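Local coordinates for dehydroascorbate reductase (Chlamydomonas reinhardtii, PDB 5XFT), which probably catalyses the reduction of dehydroascorbate to ascorbate, with two molecules of glutathione oxidised to the disulfide, as a member of the glutathione transferase superfamily, at residues Glu32-Pro37 against Pro89-Ser94; Val166-His171 against Glu205-Gly210. All blocks are in the same frame, centred on the assembly; numbering follows the deposited sequence.

Contact 1: Glu32-Pro37 against Pro89-Ser94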
loop_
_atom_site.group_PDB
_atom_site.type_symbol
_atom_site.label_atom_id
_atom_site.label_comp_id
_atom_site.label_asym_id
_atom_site.label_seq_id
_atom_site.Cartn_x
_atom_site.Cartn_y
_atom_site.Cartn_z
ATOM N N GLU A 32 -10.903 -3.295 -3.952
ATOM C CA GLU A 32 -11.968 -3.017 -2.993
ATOM C C GLU A 32 -12.665 -1.698 -3.305
ATOM O O GLU A 32 -13.891 -1.584 -3.159
ATOM C CB GLU A 32 -11.393 -2.995 -1.579
ATOM C CG GLU A 32 -10.955 -4.353 -1.072
ATOM C CD GLU A 32 -12.126 -5.206 -0.632
ATOM O OE1 GLU A 32 -13.189 -4.630 -0.313
ATOM O OE2 GLU A 32 -11.989 -6.451 -0.616
ATOM N N ALA A 33 -11.899 -0.690 -3.734
ATOM C CA ALA A 33 -12.474 0.624 -4.005
ATOM C C ALA A 33 -13.455 0.579 -5.169
ATOM O O ALA A 33 -14.470 1.287 -5.150
ATOM C CB ALA A 33 -11.364 1.636 -4.288
ATOM N N LYS A 34 -13.172 -0.237 -6.181
ATOM C CA LYS A 34 -14.075 -0.437 -7.302
ATOM C C LYS A 34 -15.068 -1.569 -7.075
ATOM O O LYS A 34 -15.783 -1.940 -8.011
ATOM C CB LYS A 34 -13.278 -0.698 -8.581
ATOM C CG LYS A 34 -12.361 0.439 -8.965
ATOM C CD LYS A 34 -11.303 0.008 -9.962
ATOM C CE LYS A 34 -11.017 1.122 -10.961
ATOM N NZ LYS A 34 -12.279 1.648 -11.561
ATOM N N LYS A 35 -15.122 -2.124 -5.862
ATOM C CA LYS A 35 -16.057 -3.199 -5.514
ATOM C C LYS A 35 -15.994 -4.354 -6.512
ATOM O O LYS A 35 -16.983 -5.053 -6.735
ATOM C CB LYS A 35 -17.486 -2.668 -5.394
ATOM C CG LYS A 35 -17.598 -1.420 -4.542
ATOM C CD LYS A 35 -18.960 -1.306 -3.875
ATOM C CE LYS A 35 -19.191 0.120 -3.396
ATOM N NZ LYS A 35 -18.247 0.470 -2.287
ATOM N N LEU A 36 -14.819 -4.551 -7.140
ATOM C CA LEU A 36 -14.632 -5.671 -8.049
ATOM C C LEU A 36 -14.314 -6.935 -7.256
ATOM O O LEU A 36 -13.533 -6.888 -6.301
ATOM C CB LEU A 36 -13.508 -5.387 -9.037
ATOM C CG LEU A 36 -13.818 -4.307 -10.067
ATOM C CD1 LEU A 36 -12.539 -3.780 -10.680
ATOM C CD2 LEU A 36 -14.725 -4.872 -11.139
ATOM N N PRO A 37 -14.906 -8.065 -7.619
ATOM C CA PRO A 37 -14.595 -9.309 -6.912
ATOM C C PRO A 37 -13.231 -9.847 -7.317
ATOM O O PRO A 37 -12.757 -9.646 -8.439
ATOM C CB PRO A 37 -15.722 -10.255 -7.343
ATOM C CG PRO A 37 -16.106 -9.762 -8.707
ATOM C CD PRO A 37 -15.898 -8.261 -8.692
ATOM N N PRO A 89 -16.214 2.252 -10.642
ATOM C CA PRO A 89 -15.980 3.530 -9.959
ATOM C C PRO A 89 -14.579 4.058 -10.222
ATOM O O PRO A 89 -13.641 3.268 -10.279
ATOM C CB PRO A 89 -16.157 3.179 -8.480
ATOM C CG PRO A 89 -16.971 1.927 -8.473
ATOM C CD PRO A 89 -16.563 1.179 -9.695
ATOM N N SER A 90 -14.436 5.368 -10.384
ATOM C CA SER A 90 -13.154 5.922 -10.789
ATOM C C SER A 90 -12.212 6.079 -9.601
ATOM O O SER A 90 -12.634 6.309 -8.463
ATOM C CB SER A 90 -13.338 7.271 -11.474
ATOM O OG SER A 90 -12.077 7.834 -11.781
ATOM N N LEU A 91 -10.916 5.944 -9.886
ATOM C CA LEU A 91 -9.856 6.147 -8.905
ATOM C C LEU A 91 -8.834 7.159 -9.398
ATOM O O LEU A 91 -7.713 7.203 -8.882
ATOM C CB LEU A 91 -9.153 4.830 -8.565
ATOM C CG LEU A 91 -9.969 3.617 -8.130
ATOM C CD1 LEU A 91 -9.030 2.477 -7.740
ATOM C CD2 LEU A 91 -10.884 3.985 -6.985
ATOM N N GLN A 92 -9.186 7.953 -10.402
ATOM C CA GLN A 92 -8.251 8.937 -10.924
ATOM C C GLN A 92 -8.087 10.084 -9.935
ATOM O O GLN A 92 -8.974 10.372 -9.126
ATOM C CB GLN A 92 -8.713 9.449 -12.286
ATOM C CG GLN A 92 -8.825 8.335 -13.317
ATOM C CD GLN A 92 -8.986 8.846 -14.735
ATOM O OE1 GLN A 92 -10.075 9.247 -15.143
ATOM N NE2 GLN A 92 -7.901 8.826 -15.499
ATOM N N SER A 93 -6.933 10.737 -10.000
ATOM C CA SER A 93 -6.470 11.593 -8.921
ATOM C C SER A 93 -5.968 12.922 -9.462
ATOM O O SER A 93 -5.265 12.965 -10.476
ATOM C CB SER A 93 -5.347 10.901 -8.138
ATOM O OG SER A 93 -5.151 11.504 -6.874
ATOM N N SER A 94 -6.315 14.002 -8.766
ATOM C CA SER A 94 -5.750 15.311 -9.054
ATOM C C SER A 94 -4.447 15.562 -8.308
ATOM O O SER A 94 -3.774 16.557 -8.594
ATOM C CB SER A 94 -6.751 16.417 -8.701
ATOM O OG SER A 94 -8.067 16.073 -9.104
#
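Lys-34 and Pro-89 bring their backbones together, CA to CA 5.1 Å, where helix 22-33 ends and the irregular chain that leaves helix 75-85 runs past it. The helix closes with a Schellman motif: Lys-35, at positive phi, is its C-prime residue, Leu-36 N reaches back to Tyr-31 O, and Lys-35 N bonds to Glu-32 O. In the glutathione transferase fold this places the end of a helix of the thioredoxin-like domain against the connection that leads on to the helical domain. The Pro-89 ring, entered through a cis peptide bond, lies alongside the turning backbone, its CD 3.6 Å from Lys-34 O and its CG near Lys-34 CA. Beyond the ring, the lysine side chain does two jobs. Its methylenes cross obliquely over Leu-91, with CE 3.9 Å from Leu-91 CG, while the ammonium end turns to the backbone of the loop. That turn comes from the far torsions: the chain bends at chi3 (144°) and again at chi4 (-51°), which carries NZ onto Pro-89 O. The modelled separation of Lys-34 NZ and Pro-89 O, 2.5 Å, is very short, and its exact value is doubtful. NZ also bonds to His-86 O, so the ammonium of this buried lysine is gripped by two main-chain carbonyls, whose dipoles probably help to stabilise its charge. Leu-91 CD1 lies near Lys-34 CE and CD, while the second leucine methyl, CD2, meets Ala-33 CB at 3.6 Å. Glu-83 of helix 75-85 fastens the same loop by accepting from Leu-91 N and bonding to Ser-90 OG through its OE2. The same hydroxyl closes an ST turn: Gln-92 N donates to Ser-90 OG at 3.2 Å, with an N-H...O angle of 176°.

Contact 2: Val166-His171 against Glu205-Gly210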
loop_
_atom_site.group_PDB
_atom_site.type_symbol
_atom_site.label_atom_id
_atom_site.label_comp_id
_atom_site.label_asym_id
_atom_site.label_seq_id
_atom_site.Cartn_x
_atom_site.Cartn_y
_atom_site.Cartn_z
ATOM N N VAL A 166 4.179 4.531 10.071
ATOM C CA VAL A 166 3.849 4.816 11.464
ATOM C C VAL A 166 4.048 3.573 12.329
ATOM O O VAL A 166 4.655 3.648 13.407
ATOM C CB VAL A 166 2.427 5.406 11.594
ATOM C CG1 VAL A 166 2.305 6.682 10.775
ATOM C CG2 VAL A 166 1.356 4.414 11.175
ATOM N N VAL A 167 3.599 2.405 11.854
ATOM C CA VAL A 167 3.691 1.197 12.674
ATOM C C VAL A 167 5.148 0.818 12.905
ATOM O O VAL A 167 5.609 0.689 14.049
ATOM C CB VAL A 167 2.909 0.043 12.024
ATOM C CG1 VAL A 167 3.217 -1.266 12.732
ATOM C CG2 VAL A 167 1.415 0.332 12.061
ATOM N N ALA A 168 5.896 0.645 11.816
ATOM C CA ALA A 168 7.268 0.168 11.924
ATOM C C ALA A 168 8.152 1.175 12.643
ATOM O O ALA A 168 8.987 0.793 13.471
ATOM C CB ALA A 168 7.825 -0.137 10.535
ATOM N N LEU A 169 7.990 2.465 12.341
ATOM C CA LEU A 169 8.836 3.460 12.993
ATOM C C LEU A 169 8.539 3.538 14.483
ATOM O O LEU A 169 9.462 3.642 15.298
ATOM C CB LEU A 169 8.660 4.826 12.337
ATOM C CG LEU A 169 9.343 5.046 10.986
ATOM C CD1 LEU A 169 9.114 6.477 10.540
ATOM C CD2 LEU A 169 10.821 4.733 11.048
ATOM N N LYS A 170 7.259 3.469 14.860
ATOM C CA LYS A 170 6.925 3.459 16.281
ATOM C C LYS A 170 7.509 2.236 16.974
ATOM O O LYS A 170 7.950 2.318 18.126
ATOM C CB LYS A 170 5.409 3.514 16.466
ATOM C CG LYS A 170 4.934 3.254 17.890
ATOM C CD LYS A 170 5.459 4.297 18.864
ATOM C CE LYS A 170 4.798 4.152 20.228
ATOM N NZ LYS A 170 5.014 2.802 20.824
ATOM N N HIS A 171 7.541 1.093 16.287
ATOM C CA HIS A 171 7.995 -0.123 16.957
ATOM C C HIS A 171 9.516 -0.191 17.068
ATOM O O HIS A 171 10.054 -0.552 18.123
ATOM C CB HIS A 171 7.466 -1.354 16.231
ATOM C CG HIS A 171 7.974 -2.642 16.791
ATOM N ND1 HIS A 171 9.122 -3.252 16.334
ATOM C CD2 HIS A 171 7.497 -3.431 17.782
ATOM C CE1 HIS A 171 9.327 -4.366 17.013
ATOM N NE2 HIS A 171 8.353 -4.499 17.896
ATOM N N GLU A 205 1.424 -6.577 13.503
ATOM C CA GLU A 205 2.456 -7.590 13.687
ATOM C C GLU A 205 2.949 -8.103 12.351
ATOM O O GLU A 205 4.128 -8.431 12.210
ATOM C CB GLU A 205 1.960 -8.768 14.528
ATOM C CG GLU A 205 1.104 -8.422 15.738
ATOM C CD GLU A 205 -0.286 -7.926 15.362
ATOM O OE1 GLU A 205 -0.590 -6.764 15.686
ATOM O OE2 GLU A 205 -1.066 -8.692 14.751
ATOM N N ALA A 206 2.056 -8.224 11.367
ATOM C CA ALA A 206 2.507 -8.591 10.032
ATOM C C ALA A 206 3.548 -7.599 9.528
ATOM O O ALA A 206 4.571 -7.997 8.958
ATOM C CB ALA A 206 1.317 -8.677 9.074
ATOM N N ILE A 207 3.319 -6.303 9.764
ATOM C CA ILE A 207 4.289 -5.282 9.371
ATOM C C ILE A 207 5.600 -5.470 10.127
ATOM O O ILE A 207 6.691 -5.462 9.538
ATOM C CB ILE A 207 3.705 -3.876 9.606
ATOM C CG1 ILE A 207 2.351 -3.735 8.905
ATOM C CG2 ILE A 207 4.684 -2.809 9.140
ATOM C CD1 ILE A 207 1.640 -2.407 9.187
ATOM N N ILE A 208 5.508 -5.633 11.452
ATOM C CA ILE A 208 6.701 -5.780 12.280
ATOM C C ILE A 208 7.502 -6.996 11.843
ATOM O O ILE A 208 8.719 -6.919 11.649
ATOM C CB ILE A 208 6.318 -5.868 13.771
ATOM C CG1 ILE A 208 5.524 -4.637 14.217
ATOM C CG2 ILE A 208 7.556 -6.037 14.628
ATOM C CD1 ILE A 208 6.098 -3.343 13.725
ATOM N N ALA A 209 6.834 -8.137 11.683
ATOM C CA ALA A 209 7.509 -9.356 11.257
ATOM C C ALA A 209 8.110 -9.196 9.869
ATOM O O ALA A 209 9.214 -9.686 9.604
ATOM C CB ALA A 209 6.534 -10.533 11.286
ATOM N N GLY A 210 7.394 -8.522 8.966
ATOM C CA GLY A 210 7.949 -8.265 7.652
ATOM C C GLY A 210 9.262 -7.513 7.726
ATOM O O GLY A 210 10.227 -7.862 7.042
#
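One face of the His-171 imidazole carries the CG2 methyl of Ile-208, a CH-pi contact in which CG2 stands 3.6 Å from the ring centroid and 19° off the ring normal. Ile-208 CG2 is displaced toward the rim, closest to His-171 CE1 at 3.4 Å, while the other end of the isoleucine reaches the root of the ring, with Ile-208 CD1 3.5 Å from His-171 CB. With CG of the histidine set opposite its own backbone N (chi1 175°), the ring is carried out from helix 153-173 and over the isoleucine. Ile-208 CD1 sits against Val-167, Ala-168 and His-171 together: it touches Val-167 CG1 at 3.7 Å and comes 4.1 Å from Ala-168 CA. This is helix packing in the all-helical part of the glutathione transferase fold, where helix 204-212, close to the C-terminus, lies across helix 153-173; the segment axes approach to 9.2 Å at a crossing angle of -64°. Were Ile-208 replaced by an alanine, the histidine ring would probably lose its methyl partner and be freer to turn, and a gap would open beside Val-167. Deeper in the contact Ile-207 takes over, its side chain meeting that of Val-167 at about a right angle. Its CD1 is 4.0 Å from Val-167 CB and about as far from both valine methyls, and Tyr-163 and His-164 of helix 153-173 also touch this isoleucine. The other branch, Ile-207 CG2, stands 4.4 Å from Ala-168 CB, whose other neighbours include Phe-107, Leu-111 and Trp-211.

Both contacts are partly buried, each with its outer residues at the surface, and they lie on opposite sides of the chain's centre, their own centres 27 Å apart. They share no secondary-structure element and follow one another along the sequence. Contact 1 joins a helix end of the thioredoxin-like domain to an irregular connection, and there the carbonyls of Pro-89 and His-86 are met by a lysine whose methylenes also pack against a leucine. Contact 2 joins two regular helices whose backbone groups are occupied by their own bonding, and there aliphatic branches and one imidazole face do all the work between the segments.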